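Side-chain contacts in glycerol-3-phosphate dehydrogenase [NAD(+)] 1 (Saccharomyces cerevisiae, PDB 4FGW), which catalyses the NAD-dependent interconversion of dihydroxyacetone phosphate and glycerol 3-phosphate, supporting glycerol accumulation in yeast under hyperosmotic stress: residues E62-I67 with K219-R224; K51-N56 with P66-W71. All coordinates share one frame; numbering follows the deposited sequence.

Overall arrangement
Both contacts lie in the N-terminal, Rossmann-type part of the chain, with centres about 8 Å apart. Along the chain come helix 44-59, strand 64-65 and strand 67-71, then, far later, helix 215-222. Contact 2 packs helix 44-59 on strand 67-71, which lies beside strand 35-40 in the mixed, largely parallel sheet. Contact 1 brings the end of helix 215-222 onto strand 64-65. Both helices pack on this sheet. The contacts share Pro66, where the chain turns a corner, and Ile67. They also touch directly: Arg224 NE forms a salt bridge with Glu55 OE1 at 2.7 Å. Distant parts of the sequence thus meet around the helix after the glycine-rich turn that, by similarity, binds NAD(+).

Contact 1: residues E62-I67 with K219-R224; sequences EVFAPI and KALFHR
Phe64 packs against Leu221 and Ala220 on the last turn of helix 215-222. Leu221 CD1 lies over one face of the Phe64 ring, displaced toward the rim. It makes a CH-pi contact, 4.0 Å from CD1 to the ring centroid and 19° off the normal. The far end of the ring meets the helix as well: Phe64 CZ is 3.6 Å from Leu221 CB. Ala220 CB sits near the ring plane, at the edge, 4.1 Å from Phe64 CE2. The ring is therefore touched both on a face and along its rim.

The first torsions fit this. The side chain of Phe64 starts out toward the helix, with CG beside its backbone N (chi1 -49°). In Leu221, CG is anti to the backbone N (chi1 -175°), and CD1 reaches over the ring. On the opposite face Val63 CG1 stands above the ring centre, so the ring is held between Val63 and Leu221. Leu221 CG in turn lies over one face of the Phe222 ring.

The backbone of Val63 and Ala65 bonds to Phe35. This is plain apolar packing away from the annotated sites. It joins helix 215-222 to the segment linking helix 44-59 to strand 67-71. Phe64 and Leu221 both reach Val37 of strand 35-40 and Ile120 of strand 120-123 in the Rossmann-type sheet, while helix 44-59 adds Cys57 to Phe64 and Val53 to Leu221.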
loop_
_atom_site.group_PDB
_atom_site.type_symbol
_atom_site.label_atom_id
_atom_site.label_comp_id
_atom_site.label_asym_id
_atom_site.label_seq_id
_atom_site.Cartn_x
_atom_site.Cartn_y
_atom_site.Cartn_z
ATOM N N GLU A 62 -31.038 -1.960 22.858
ATOM C CA GLU A 62 -31.492 -0.600 23.171
ATOM C C GLU A 62 -31.362 0.335 21.950
ATOM O O GLU A 62 -31.916 1.438 21.956
ATOM C CB GLU A 62 -30.735 -0.048 24.408
ATOM C CG GLU A 62 -29.297 0.421 24.173
ATOM C CD GLU A 62 -28.195 -0.582 23.856
ATOM O OE1 GLU A 62 -27.066 -0.125 23.563
ATOM O OE2 GLU A 62 -28.438 -1.809 23.917
ATOM N N VAL A 63 -30.617 -0.116 20.915
ATOM C CA VAL A 63 -30.344 0.635 19.682
ATOM C C VAL A 63 -31.097 0.053 18.478
ATOM O O VAL A 63 -31.748 0.804 17.747
ATOM C CB VAL A 63 -28.820 0.774 19.410
ATOM C CG1 VAL A 63 -28.548 1.611 18.163
ATOM C CG2 VAL A 63 -28.097 1.369 20.617
ATOM N N PHE A 64 -31.005 -1.269 18.268
ATOM C CA PHE A 64 -31.647 -1.926 17.131
ATOM C C PHE A 64 -32.716 -2.925 17.527
ATOM O O PHE A 64 -32.607 -3.566 18.575
ATOM C CB PHE A 64 -30.595 -2.618 16.238
ATOM C CG PHE A 64 -29.401 -1.773 15.866
ATOM C CD1 PHE A 64 -29.504 -0.786 14.890
ATOM C CD2 PHE A 64 -28.173 -1.967 16.484
ATOM C CE1 PHE A 64 -28.402 -0.000 14.552
ATOM C CE2 PHE A 64 -27.069 -1.180 16.145
ATOM C CZ PHE A 64 -27.191 -0.202 15.181
ATOM N N ALA A 65 -33.722 -3.095 16.648
ATOM C CA ALA A 65 -34.819 -4.058 16.806
ATOM C C ALA A 65 -34.220 -5.483 16.797
ATOM O O ALA A 65 -33.167 -5.678 16.184
ATOM C CB ALA A 65 -35.833 -3.895 15.680
ATOM N N PRO A 66 -34.812 -6.471 17.510
ATOM C CA PRO A 66 -34.179 -7.803 17.580
ATOM C C PRO A 66 -34.000 -8.547 16.260
ATOM O O PRO A 66 -32.947 -9.134 16.046
ATOM C CB PRO A 66 -35.081 -8.579 18.554
ATOM C CG PRO A 66 -35.835 -7.541 19.298
ATOM C CD PRO A 66 -36.040 -6.427 18.330
ATOM N N ILE A 67 -35.021 -8.506 15.386
ATOM C CA ILE A 67 -35.083 -9.221 14.108
ATOM C C ILE A 67 -34.545 -8.404 12.932
ATOM O O ILE A 67 -34.875 -7.224 12.791
ATOM C CB ILE A 67 -36.531 -9.735 13.831
ATOM C CG1 ILE A 67 -37.217 -10.268 15.102
ATOM C CG2 ILE A 67 -36.574 -10.771 12.712
ATOM C CD1 ILE A 67 -38.361 -9.381 15.604
ATOM N N LYS A 219 -21.317 2.418 13.341
ATOM C CA LYS A 219 -20.186 1.718 13.953
ATOM C C LYS A 219 -20.709 0.509 14.713
ATOM O O LYS A 219 -20.174 -0.578 14.549
ATOM C CB LYS A 219 -19.383 2.651 14.889
ATOM C CG LYS A 219 -18.180 1.990 15.585
ATOM C CD LYS A 219 -16.898 2.006 14.759
ATOM C CE LYS A 219 -15.720 1.499 15.561
ATOM N NZ LYS A 219 -14.426 2.010 15.025
ATOM N N ALA A 220 -21.774 0.693 15.506
ATOM C CA ALA A 220 -22.413 -0.363 16.284
ATOM C C ALA A 220 -23.086 -1.412 15.389
ATOM O O ALA A 220 -23.092 -2.588 15.746
ATOM C CB ALA A 220 -23.429 0.239 17.247
ATOM N N LEU A 221 -23.632 -0.989 14.230
ATOM C CA LEU A 221 -24.331 -1.862 13.284
ATOM C C LEU A 221 -23.417 -2.842 12.550
ATOM O O LEU A 221 -23.801 -3.995 12.350
ATOM C CB LEU A 221 -25.150 -1.023 12.272
ATOM C CG LEU A 221 -26.057 -1.764 11.274
ATOM C CD1 LEU A 221 -27.147 -2.549 11.984
ATOM C CD2 LEU A 221 -26.672 -0.798 10.294
ATOM N N PHE A 222 -22.227 -2.391 12.140
ATOM C CA PHE A 222 -21.321 -3.220 11.354
ATOM C C PHE A 222 -20.093 -3.777 12.066
ATOM O O PHE A 222 -19.602 -4.834 11.657
ATOM C CB PHE A 222 -20.940 -2.505 10.047
ATOM C CG PHE A 222 -22.109 -2.134 9.161
ATOM C CD1 PHE A 222 -22.772 -3.103 8.413
ATOM C CD2 PHE A 222 -22.536 -0.813 9.062
ATOM C CE1 PHE A 222 -23.835 -2.757 7.581
ATOM C CE2 PHE A 222 -23.605 -0.469 8.231
ATOM C CZ PHE A 222 -24.250 -1.443 7.501
ATOM N N HIS A 223 -19.572 -3.075 13.097
ATOM C CA HIS A 223 -18.362 -3.517 13.803
ATOM C C HIS A 223 -18.515 -4.849 14.527
ATOM O O HIS A 223 -19.483 -5.061 15.266
ATOM C CB HIS A 223 -17.803 -2.433 14.738
ATOM C CG HIS A 223 -16.431 -2.747 15.260
ATOM N ND1 HIS A 223 -15.297 -2.328 14.596
ATOM C CD2 HIS A 223 -16.062 -3.464 16.346
ATOM C CE1 HIS A 223 -14.278 -2.790 15.303
ATOM N NE2 HIS A 223 -14.690 -3.486 16.359
ATOM N N ARG A 224 -17.544 -5.745 14.300
ATOM C CA ARG A 224 -17.455 -7.069 14.925
ATOM C C ARG A 224 -15.989 -7.278 15.338
ATOM O O ARG A 224 -15.122 -6.645 14.733
ATOM C CB ARG A 224 -17.884 -8.189 13.937
ATOM C CG ARG A 224 -19.314 -8.111 13.385
ATOM C CD ARG A 224 -20.419 -8.204 14.437
ATOM N NE ARG A 224 -20.449 -9.493 15.133
ATOM C CZ ARG A 224 -20.359 -9.641 16.450
ATOM N NH1 ARG A 224 -20.236 -8.580 17.239
ATOM N NH2 ARG A 224 -20.395 -10.850 16.990
#

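Contact 2: residues K51-N56 with P66-W71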
loop_
_atom_site.group_PDB
_atom_site.type_symbol
_atom_site.label_atom_id
_atom_site.label_comp_id
_atom_site.label_asym_id
_atom_site.label_seq_id
_atom_site.Cartn_x
_atom_site.Cartn_y
_atom_site.Cartn_z
ATOM N N LYS A 51 -25.674 -11.423 8.401
ATOM C CA LYS A 51 -25.214 -12.203 9.557
ATOM C C LYS A 51 -24.519 -11.252 10.547
ATOM O O LYS A 51 -24.770 -11.334 11.753
ATOM C CB LYS A 51 -24.260 -13.325 9.099
ATOM C CG LYS A 51 -23.672 -14.178 10.223
ATOM C CD LYS A 51 -22.615 -15.136 9.695
ATOM C CE LYS A 51 -21.956 -15.952 10.779
ATOM N NZ LYS A 51 -20.887 -15.199 11.481
ATOM N N VAL A 52 -23.663 -10.343 10.019
ATOM C CA VAL A 52 -22.919 -9.306 10.747
ATOM C C VAL A 52 -23.918 -8.369 11.473
ATOM O O VAL A 52 -23.771 -8.110 12.674
ATOM C CB VAL A 52 -21.982 -8.545 9.762
ATOM C CG1 VAL A 52 -21.494 -7.213 10.330
ATOM C CG2 VAL A 52 -20.803 -9.418 9.337
ATOM N N VAL A 53 -24.946 -7.903 10.735
ATOM C CA VAL A 53 -26.007 -7.015 11.212
ATOM C C VAL A 53 -26.896 -7.705 12.272
ATOM O O VAL A 53 -27.153 -7.099 13.314
ATOM C CB VAL A 53 -26.781 -6.394 10.017
ATOM C CG1 VAL A 53 -28.134 -5.833 10.435
ATOM C CG2 VAL A 53 -25.945 -5.315 9.331
ATOM N N ALA A 54 -27.304 -8.978 12.041
ATOM C CA ALA A 54 -28.121 -9.751 12.993
ATOM C C ALA A 54 -27.407 -9.999 14.327
ATOM O O ALA A 54 -28.056 -10.000 15.379
ATOM C CB ALA A 54 -28.575 -11.068 12.378
ATOM N N GLU A 55 -26.077 -10.193 14.278
ATOM C CA GLU A 55 -25.220 -10.393 15.448
ATOM C C GLU A 55 -25.201 -9.128 16.311
ATOM O O GLU A 55 -25.285 -9.220 17.538
ATOM C CB GLU A 55 -23.787 -10.744 15.007
ATOM C CG GLU A 55 -23.584 -12.211 14.665
ATOM C CD GLU A 55 -22.304 -12.538 13.917
ATOM O OE1 GLU A 55 -21.353 -11.725 13.966
ATOM O OE2 GLU A 55 -22.251 -13.615 13.283
ATOM N N ASN A 56 -25.106 -7.951 15.659
ATOM C CA ASN A 56 -25.078 -6.650 16.321
ATOM C C ASN A 56 -26.432 -6.196 16.854
ATOM O O ASN A 56 -26.468 -5.535 17.892
ATOM C CB ASN A 56 -24.425 -5.594 15.437
ATOM C CG ASN A 56 -22.931 -5.745 15.331
ATOM O OD1 ASN A 56 -22.233 -6.049 16.304
ATOM N ND2 ASN A 56 -22.399 -5.497 14.152
ATOM N N PRO A 66 -34.812 -6.471 17.510
ATOM C CA PRO A 66 -34.179 -7.803 17.580
ATOM C C PRO A 66 -34.000 -8.547 16.260
ATOM O O PRO A 66 -32.947 -9.134 16.046
ATOM C CB PRO A 66 -35.081 -8.579 18.554
ATOM C CG PRO A 66 -35.835 -7.541 19.298
ATOM C CD PRO A 66 -36.040 -6.427 18.330
ATOM N N ILE A 67 -35.021 -8.506 15.386
ATOM C CA ILE A 67 -35.083 -9.221 14.108
ATOM C C ILE A 67 -34.545 -8.404 12.932
ATOM O O ILE A 67 -34.875 -7.224 12.791
ATOM C CB ILE A 67 -36.531 -9.735 13.831
ATOM C CG1 ILE A 67 -37.217 -10.268 15.102
ATOM C CG2 ILE A 67 -36.574 -10.771 12.712
ATOM C CD1 ILE A 67 -38.361 -9.381 15.604
ATOM N N VAL A 68 -33.754 -9.057 12.087
ATOM C CA VAL A 68 -33.272 -8.465 10.843
ATOM C C VAL A 68 -33.848 -9.251 9.696
ATOM O O VAL A 68 -33.752 -10.464 9.667
ATOM C CB VAL A 68 -31.724 -8.477 10.724
ATOM C CG1 VAL A 68 -31.296 -8.219 9.305
ATOM C CG2 VAL A 68 -31.117 -7.454 11.624
ATOM N N GLN A 69 -34.457 -8.530 8.767
ATOM C CA GLN A 69 -35.100 -9.089 7.583
ATOM C C GLN A 69 -34.118 -9.099 6.404
ATOM O O GLN A 69 -33.344 -8.157 6.233
ATOM C CB GLN A 69 -36.351 -8.285 7.232
ATOM C CG GLN A 69 -37.472 -9.135 6.635
ATOM C CD GLN A 69 -38.307 -9.931 7.623
ATOM O OE1 GLN A 69 -39.021 -10.863 7.242
ATOM N NE2 GLN A 69 -38.264 -9.584 8.906
ATOM N N MET A 70 -34.130 -10.176 5.613
ATOM C CA MET A 70 -33.277 -10.289 4.438
ATOM C C MET A 70 -34.122 -10.660 3.233
ATOM O O MET A 70 -34.736 -11.730 3.226
ATOM C CB MET A 70 -32.136 -11.298 4.649
ATOM C CG MET A 70 -31.219 -11.430 3.435
ATOM S SD MET A 70 -29.828 -12.560 3.632
ATOM C CE MET A 70 -30.664 -14.124 3.722
ATOM N N TRP A 71 -34.160 -9.774 2.217
ATOM C CA TRP A 71 -34.916 -10.061 1.007
ATOM C C TRP A 71 -34.205 -11.112 0.165
ATOM O O TRP A 71 -33.085 -10.895 -0.301
ATOM C CB TRP A 71 -35.262 -8.809 0.181
ATOM C CG TRP A 71 -35.985 -9.161 -1.091
ATOM C CD1 TRP A 71 -37.247 -9.670 -1.200
ATOM C CD2 TRP A 71 -35.429 -9.183 -2.414
ATOM N NE1 TRP A 71 -37.535 -9.945 -2.516
ATOM C CE2 TRP A 71 -36.436 -9.660 -3.284
ATOM C CE3 TRP A 71 -34.179 -8.827 -2.953
ATOM C CZ2 TRP A 71 -36.237 -9.784 -4.664
ATOM C CZ3 TRP A 71 -33.983 -8.947 -4.321
ATOM C CH2 TRP A 71 -35.005 -9.415 -5.162
#
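Val68 points its side chain from strand 67-71 at Val53 and Ala54 of helix 44-59. Its CG2 methyl does most of the touching. Val68 CG2 is 3.6 Å from Val53 CG1 and 4.0 Å from Ala54 CA. The other methyl, Val68 CG1, lies 4.1 Å from Val53 CG1. One methyl of Val53 thus meets both branches of Val68, and the two side chains cross at about a right angle.

Both valines take the same first rotamer, with CG1 anti to the backbone N (chi1 162° in Val53, 164° in Val68). Different branches are used, however. Val53 offers the methyl anti to its N, whereas the closer methyl of Val68 is the one beside its N. At Ala54 the backbones come close: Ala54 CB is 4.4 Å from Val68 CB, and the two CA atoms are 5.7 Å apart.

Lys51 starts away from the strand and pairs with Glu55. It is extended through its first three torsions and bends at the last (chi4 -81°). This brings Lys51 NZ to Glu55 OE2 at 2.8 Å, a salt bridge one turn along the helix that uses the syn lone pair of the carboxylate. Glu191 gives Lys51 a second acidic partner, and Glu55 OE1 is also hydrogen-bonded with Tyr226 OH.

Strand 35-40, helix 44-59 and strand 67-71 form a beta-alpha-beta crossover, as in other Rossmann folds, with the two strands parallel neighbours. Met70 continues the packing, touching Thr47 and Ala50. Between the two segments the contacts are between apolar carbons, so the fit rests on shape and burial and not on directional bonds, while Lys51 and Glu55 find their polar partners elsewhere.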